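Side-chain contacts in putative mRNA export protein (Chaetomium thermophilum, PDB 4WP2), which probably takes part in exporting mRNA from the nucleus to the cytoplasm, this chain being the UBA-type TAP C-terminal domain of the longer Mex67 protein: residues L40-F43 / E44-A48; A48-P52 / E53-S57; I10-V13 / S14-G18. One frame throughout, in Å; residues are numbered along the deposited sequence.

Contact 1 of 3, residues L40-F43 / E44-A48; sequences LQSF and EQQKA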
loop_
_atom_site.group_PDB
_atom_site.type_symbol
_atom_site.label_atom_id
_atom_site.label_comp_id
_atom_site.label_asym_id
_atom_site.label_seq_id
_atom_site.Cartn_x
_atom_site.Cartn_y
_atom_site.Cartn_z
ATOM N N LEU A 40 -22.684 33.237 24.429
ATOM C CA LEU A 40 -22.325 33.177 25.844
ATOM C C LEU A 40 -22.811 34.406 26.591
ATOM O O LEU A 40 -23.246 34.314 27.742
ATOM C CB LEU A 40 -20.809 33.031 26.008
ATOM C CG LEU A 40 -20.239 31.692 25.563
ATOM C CD1 LEU A 40 -18.715 31.705 25.627
ATOM C CD2 LEU A 40 -20.809 30.574 26.437
ATOM N N GLN A 41 -22.724 35.554 25.927
ATOM C CA GLN A 41 -23.246 36.807 26.452
ATOM C C GLN A 41 -24.746 36.709 26.732
ATOM O O GLN A 41 -25.223 37.188 27.755
ATOM C CB GLN A 41 -22.936 37.931 25.468
ATOM C CG GLN A 41 -23.369 39.308 25.905
ATOM C CD GLN A 41 -23.094 40.352 24.841
ATOM O OE1 GLN A 41 -23.973 40.713 24.058
ATOM N NE2 GLN A 41 -21.858 40.837 24.803
ATOM N N SER A 42 -25.490 36.096 25.820
ATOM C CA SER A 42 -26.925 35.914 26.016
ATOM C C SER A 42 -27.199 35.017 27.217
ATOM O O SER A 42 -28.117 35.268 27.990
ATOM C CB SER A 42 -27.576 35.323 24.770
ATOM O OG SER A 42 -27.362 36.170 23.654
ATOM N N PHE A 43 -26.397 33.977 27.383
ATOM C CA PHE A 43 -26.553 33.108 28.540
ATOM C C PHE A 43 -26.353 33.881 29.847
ATOM O O PHE A 43 -27.132 33.729 30.799
ATOM C CB PHE A 43 -25.571 31.945 28.490
ATOM C CG PHE A 43 -25.563 31.129 29.751
ATOM C CD1 PHE A 43 -26.581 30.233 30.010
ATOM C CD2 PHE A 43 -24.570 31.294 30.693
ATOM C CE1 PHE A 43 -26.589 29.489 31.179
ATOM C CE2 PHE A 43 -24.577 30.556 31.867
ATOM C CZ PHE A 43 -25.589 29.658 32.105
ATOM N N GLU A 44 -25.296 34.685 29.902
ATOM C CA GLU A 44 -24.973 35.435 31.114
ATOM C C GLU A 44 -26.123 36.330 31.564
ATOM O O GLU A 44 -26.396 36.446 32.758
ATOM C CB GLU A 44 -23.730 36.296 30.890
ATOM C CG GLU A 44 -22.439 35.518 30.762
ATOM C CD GLU A 44 -21.273 36.397 30.354
ATOM O OE1 GLU A 44 -21.386 37.635 30.484
ATOM O OE2 GLU A 44 -20.249 35.851 29.894
ATOM N N GLN A 45 -26.794 36.965 30.609
ATOM C CA GLN A 45 -27.891 37.866 30.939
ATOM C C GLN A 45 -29.172 37.116 31.294
ATOM O O GLN A 45 -29.960 37.587 32.113
ATOM C CB GLN A 45 -28.167 38.827 29.775
ATOM C CG GLN A 45 -27.030 39.787 29.460
ATOM C CD GLN A 45 -27.279 40.599 28.193
ATOM O OE1 GLN A 45 -26.958 40.167 27.081
ATOM N NE2 GLN A 45 -27.847 41.792 28.358
ATOM N N GLN A 46 -29.368 35.947 30.690
ATOM C CA GLN A 46 -30.646 35.240 30.778
ATOM C C GLN A 46 -30.620 33.956 31.621
ATOM O O GLN A 46 -31.589 33.195 31.609
ATOM C CB GLN A 46 -31.131 34.911 29.372
ATOM C CG GLN A 46 -31.292 36.152 28.504
ATOM C CD GLN A 46 -31.578 35.816 27.056
ATOM O OE1 GLN A 46 -32.318 34.881 26.749
ATOM N NE2 GLN A 46 -30.921 36.528 26.160
ATOM N N LYS A 47 -29.511 33.701 32.311
ATOM C CA LYS A 47 -29.312 32.438 33.031
ATOM C C LYS A 47 -30.461 32.142 33.999
ATOM O O LYS A 47 -30.859 30.990 34.179
ATOM C CB LYS A 47 -27.996 32.466 33.817
ATOM C CG LYS A 47 -27.897 33.621 34.814
ATOM C CD LYS A 47 -26.555 33.663 35.529
ATOM C CE LYS A 47 -25.408 33.995 34.595
ATOM N NZ LYS A 47 -24.921 35.387 34.808
ATOM N N ALA A 48 -31.001 33.201 34.594
ATOM C CA ALA A 48 -32.070 33.087 35.580
ATOM C C ALA A 48 -33.320 32.406 35.020
ATOM O O ALA A 48 -34.129 31.876 35.782
ATOM C CB ALA A 48 -32.423 34.464 36.119
HETATM O O HOH W 1 -27.529 39.274 24.355
#

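Contact 2 of 3, residues A48-P52 / E53-S57; sequences ANVPP and EAFIS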
loop_
_atom_site.group_PDB
_atom_site.type_symbol
_atom_site.label_atom_id
_atom_site.label_comp_id
_atom_site.label_asym_id
_atom_site.label_seq_id
_atom_site.Cartn_x
_atom_site.Cartn_y
_atom_site.Cartn_z
ATOM N N ALA A 48 -31.001 33.201 34.594
ATOM C CA ALA A 48 -32.070 33.087 35.580
ATOM C C ALA A 48 -33.320 32.406 35.020
ATOM O O ALA A 48 -34.129 31.876 35.782
ATOM C CB ALA A 48 -32.423 34.464 36.119
ATOM N N ASN A 49 -33.487 32.432 33.701
ATOM C CA ASN A 49 -34.681 31.866 33.075
ATOM C C ASN A 49 -34.479 30.463 32.502
ATOM O O ASN A 49 -35.409 29.891 31.933
ATOM C CB ASN A 49 -35.187 32.796 31.969
ATOM C CG ASN A 49 -35.511 34.187 32.482
ATOM O OD1 ASN A 49 -36.481 34.378 33.216
ATOM N ND2 ASN A 49 -34.712 35.172 32.080
ATOM N N VAL A 50 -33.273 29.911 32.631
ATOM C CA VAL A 50 -33.014 28.551 32.163
ATOM C C VAL A 50 -33.436 27.562 33.246
ATOM O O VAL A 50 -33.024 27.701 34.392
ATOM C CB VAL A 50 -31.527 28.328 31.804
ATOM C CG1 VAL A 50 -31.269 26.863 31.418
ATOM C CG2 VAL A 50 -31.103 29.261 30.677
ATOM N N PRO A 51 -34.259 26.560 32.893
ATOM C CA PRO A 51 -34.682 25.627 33.943
ATOM C C PRO A 51 -33.502 24.871 34.559
ATOM O O PRO A 51 -32.588 24.495 33.832
ATOM C CB PRO A 51 -35.625 24.667 33.207
ATOM C CG PRO A 51 -35.323 24.835 31.759
ATOM C CD PRO A 51 -34.861 26.240 31.588
ATOM N N PRO A 52 -33.534 24.631 35.880
ATOM C CA PRO A 52 -32.396 23.958 36.522
ATOM C C PRO A 52 -32.119 22.565 35.971
ATOM O O PRO A 52 -30.965 22.145 35.962
ATOM C CB PRO A 52 -32.810 23.893 38.002
ATOM C CG PRO A 52 -34.279 24.157 38.028
ATOM C CD PRO A 52 -34.561 25.035 36.856
ATOM N N GLU A 53 -33.155 21.867 35.515
ATOM C CA GLU A 53 -32.990 20.513 34.985
ATOM C C GLU A 53 -32.168 20.483 33.687
ATOM O O GLU A 53 -31.666 19.436 33.289
ATOM C CB GLU A 53 -34.353 19.849 34.768
ATOM C CG GLU A 53 -35.276 20.548 33.785
ATOM C CD GLU A 53 -36.237 21.523 34.446
ATOM O OE1 GLU A 53 -35.989 21.944 35.595
ATOM O OE2 GLU A 53 -37.250 21.871 33.805
ATOM N N ALA A 54 -32.033 21.631 33.039
ATOM C CA ALA A 54 -31.292 21.737 31.787
ATOM C C ALA A 54 -29.779 21.626 31.994
ATOM O O ALA A 54 -29.030 21.476 31.030
ATOM C CB ALA A 54 -31.629 23.047 31.098
ATOM N N PHE A 55 -29.330 21.693 33.248
ATOM C CA PHE A 55 -27.897 21.727 33.567
ATOM C C PHE A 55 -27.305 20.339 33.811
ATOM O O PHE A 55 -27.763 19.603 34.682
ATOM C CB PHE A 55 -27.653 22.626 34.778
ATOM C CG PHE A 55 -27.767 24.094 34.462
ATOM C CD1 PHE A 55 -28.998 24.731 34.513
ATOM C CD2 PHE A 55 -26.653 24.829 34.107
ATOM C CE1 PHE A 55 -29.110 26.074 34.219
ATOM C CE2 PHE A 55 -26.757 26.179 33.808
ATOM C CZ PHE A 55 -27.985 26.800 33.867
ATOM N N ILE A 56 -26.348 19.952 32.967
ATOM C CA ILE A 56 -25.671 18.656 33.108
ATOM C C ILE A 56 -24.191 18.690 33.525
ATOM O O ILE A 56 -23.559 17.634 33.686
ATOM C CB ILE A 56 -25.758 17.888 31.775
ATOM C CG1 ILE A 56 -25.113 18.710 30.653
ATOM C CG2 ILE A 56 -27.214 17.569 31.454
ATOM C CD1 ILE A 56 -25.130 18.041 29.298
ATOM N N SER A 57 -23.621 19.880 33.674
ATOM C CA SER A 57 -22.222 20.005 34.098
ATOM C C SER A 57 -21.993 21.348 34.794
ATOM O O SER A 57 -22.893 22.178 34.876
ATOM C CB SER A 57 -21.255 19.807 32.919
ATOM O OG SER A 57 -21.425 20.792 31.924
#

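Contact 3 of 3, residues I10-V13 / S14-G18; sequences IAEV and SRRTG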
loop_
_atom_site.group_PDB
_atom_site.type_symbol
_atom_site.label_atom_id
_atom_site.label_comp_id
_atom_site.label_asym_id
_atom_site.label_seq_id
_atom_site.Cartn_x
_atom_site.Cartn_y
_atom_site.Cartn_z
ATOM N N ILE A 10 -22.033 24.017 19.651
ATOM C CA ILE A 10 -22.951 23.587 20.706
ATOM C C ILE A 10 -22.173 22.961 21.865
ATOM O O ILE A 10 -22.430 23.255 23.040
ATOM C CB ILE A 10 -23.996 22.554 20.186
ATOM C CG1 ILE A 10 -24.955 23.200 19.177
ATOM C CG2 ILE A 10 -24.801 21.955 21.346
ATOM C CD1 ILE A 10 -25.848 22.193 18.445
ATOM N N ALA A 11 -21.224 22.091 21.527
ATOM C CA ALA A 11 -20.435 21.397 22.531
ATOM C C ALA A 11 -19.664 22.390 23.388
ATOM O O ALA A 11 -19.557 22.210 24.603
ATOM C CB ALA A 11 -19.468 20.406 21.871
ATOM N N GLU A 12 -19.152 23.450 22.766
ATOM C CA GLU A 12 -18.378 24.438 23.504
ATOM C C GLU A 12 -19.258 25.251 24.447
ATOM O O GLU A 12 -18.861 25.530 25.581
ATOM C CB GLU A 12 -17.635 25.375 22.554
ATOM C CG GLU A 12 -16.760 26.378 23.281
ATOM C CD GLU A 12 -15.613 25.732 24.046
ATOM O OE1 GLU A 12 -15.388 24.510 23.911
ATOM O OE2 GLU A 12 -14.960 26.451 24.825
ATOM N N VAL A 13 -20.438 25.644 23.980
ATOM C CA VAL A 13 -21.371 26.379 24.827
ATOM C C VAL A 13 -21.775 25.511 26.021
ATOM O O VAL A 13 -21.849 25.998 27.142
ATOM C CB VAL A 13 -22.621 26.831 24.043
ATOM C CG1 VAL A 13 -23.716 27.332 24.975
ATOM C CG2 VAL A 13 -22.252 27.922 23.040
ATOM N N SER A 14 -22.017 24.229 25.770
ATOM C CA SER A 14 -22.390 23.290 26.824
ATOM C C SER A 14 -21.276 23.176 27.861
ATOM O O SER A 14 -21.533 23.179 29.062
ATOM C CB SER A 14 -22.710 21.919 26.227
ATOM O OG SER A 14 -23.016 20.970 27.235
ATOM N N ARG A 15 -20.038 23.070 27.383
ATOM C CA ARG A 15 -18.882 22.954 28.259
ATOM C C ARG A 15 -18.746 24.183 29.154
ATOM O O ARG A 15 -18.444 24.066 30.346
ATOM C CB ARG A 15 -17.601 22.757 27.435
ATOM C CG ARG A 15 -16.370 22.489 28.274
ATOM C CD ARG A 15 -15.118 22.358 27.424
ATOM N NE ARG A 15 -14.692 23.639 26.861
ATOM C CZ ARG A 15 -14.090 24.596 27.561
ATOM N NH1 ARG A 15 -13.861 24.433 28.858
ATOM N NH2 ARG A 15 -13.727 25.725 26.969
ATOM N N ARG A 16 -18.941 25.360 28.568
ATOM C CA ARG A 16 -18.755 26.612 29.288
ATOM C C ARG A 16 -19.911 26.940 30.247
ATOM O O ARG A 16 -19.675 27.420 31.361
ATOM C CB ARG A 16 -18.594 27.771 28.301
ATOM C CG ARG A 16 -17.265 27.786 27.558
ATOM C CD ARG A 16 -16.114 28.212 28.449
ATOM N NE ARG A 16 -16.185 29.633 28.776
ATOM C CZ ARG A 16 -15.846 30.615 27.949
ATOM N NH1 ARG A 16 -15.435 30.344 26.717
ATOM N NH2 ARG A 16 -15.946 31.875 28.351
ATOM N N THR A 17 -21.148 26.674 29.825
ATOM C CA THR A 17 -22.328 27.093 30.588
ATOM C C THR A 17 -22.884 26.018 31.514
ATOM O O THR A 17 -23.587 26.332 32.475
ATOM C CB THR A 17 -23.485 27.535 29.670
ATOM O OG1 THR A 17 -23.978 26.409 28.936
ATOM C CG2 THR A 17 -23.035 28.628 28.714
ATOM N N GLY A 18 -22.608 24.758 31.197
ATOM C CA GLY A 18 -23.157 23.644 31.952
ATOM C C GLY A 18 -24.516 23.181 31.453
ATOM O O GLY A 18 -25.068 22.208 31.972
#

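Contact 1 of 3, residues L40-F43 / E44-A48
F43, on the last turn of helix 36-46, meets K47 just beyond it in a 3-10 segment; i to i+4 bonds run from E44 N to L40 O and from Q45 N to Q41 O, and Q46 N divides between S42 O (3.1 Å) and a weak bond to F43 O. With CG of F43 anti to its backbone N (chi1 172°), the ring comes alongside K47, whose CB lies over one ring face, displaced toward the rim, in a CH-pi contact 4.3 Å from the F43 ring centroid. Beyond CB the lysine crosses the phenylalanine at about a right angle, then bends at chi3 and chi4 until NZ reaches the carbonyl O of E44, 2.7 Å away, in the carbonyl plane and on a lone pair, tying the ammonium back to the last turn of helix 36-46. Elsewhere Q41 and Q45 run alongside each other, Q45 OE1 3.9 Å from Q41 CG, with their amide planes 83° apart. A water donates to both Q45 OE1 and S42 OG, and the serine hydroxyl also bonds to L38 O. F43 packs on T17 of helix 2-17, and M19, F55 and V61 also touch its side chain. Replacing F43 by an alanine is likely to leave K47 CB without its ring face and open a gap beside T17. L40, also buried, packs on R16 and T17 of helix 2-17.

Contact 2 of 3, residues A48-P52 / E53-S57
V50 meets both A54 and F55 through one methyl, CG1, at the turn that follows helix 36-46. From F55, CB sits 3.6 Å from P52 O, and CG, anti to the carbonyl carbon (chi1 -74°), turns the ring back over the start of the turn. CD1 faces two carbonyl oxygens, P52 O at 3.6 Å and P51 O at 3.7 Å; P52 O lies at the ring edge, in its plane. CE1 presses on V50 CG1 at 3.6 Å, and CZ is the last ring atom to touch that methyl, the two side chains crossing at about a right angle. The same CG1 also rests 3.8 Å from A54 CB, so a single valine branch fills the angle between alanine and ring. On the outer side E53 bends at chi2 and lays its carboxylate across the prolines, OE2 3.3 Å from P51 CB and OE1 3.6 Å from P52 CD. Two backbone bonds close the turn, A54 N to P51 O and F55 N to P52 O (3.2 Å), each donor standing above the carbonyl plane. Y23 of helix 21-25 packs on V50, P51 and A54, while M19 touches V50 and F55. Successive i to i+3 bonds of this kind are the signature of a short 3-10 turn, here opened by two prolines in the C-terminal part of the UBA-like TAP C-terminal domain.

Contact 3 of 3, residues I10-V13 / S14-G18
V13 and T17 form the close-packed side of this helical turn, and E12 with R15 the outer one. On the inner side V13 O accepts twice from T17, from the backbone N at 2.9 Å and from OG1 at 2.8 Å, the hydroxyl coming in above the carbonyl plane. OG1 can do so because it stands between the backbone N and carbonyl carbon (chi1 67°), which sends CG2 to V13 CG1, 4.0 Å away; T17 OG1 is also hydrogen-bonded with M19 N. L36 of helix 36-46 packs on V13, and S14 OG bonds to M19 O. The solvent side is polar: the exposed R15 grips E12 side-on with two nitrogens, NE to OE1 at 3.2 Å and NH2 to OE2 at 2.6 Å. The first bond is nearly straight, in the guanidinium plane but above that of the carboxylate; the second meets OE2 on its syn side. The two groups are turned 51° apart. R16, bent at chi2 and chi3, puts NE in a salt bridge with V61 OXT. G18 then takes positive phi while its N bonds to S14 O at 2.9 Å, so the chain leaves the helix at a glycine, the usual C-terminal stop, closing the first helix of the three-helix UBA fold.

Along the chain contact 3 comes first, at the end of helix 2-17, then contact 1 at the end of helix 36-46, and contact 2 in the tail that follows, sharing A48 with contact 1. Their centres stand about 12 to 13 Å apart, forming a nearly equilateral triangle within one small domain. Each pair touches: F43 CZ lies 4.0 Å from F55 CE2, side chains of contact 1 pack against the end of helix 2-17 in contact 3, and G18 O probably accepts hydrogen bonds from I56 N and S57 N. The tail after the third helix is thereby drawn back against the end of the first, making it part of the compact UBA-like domain.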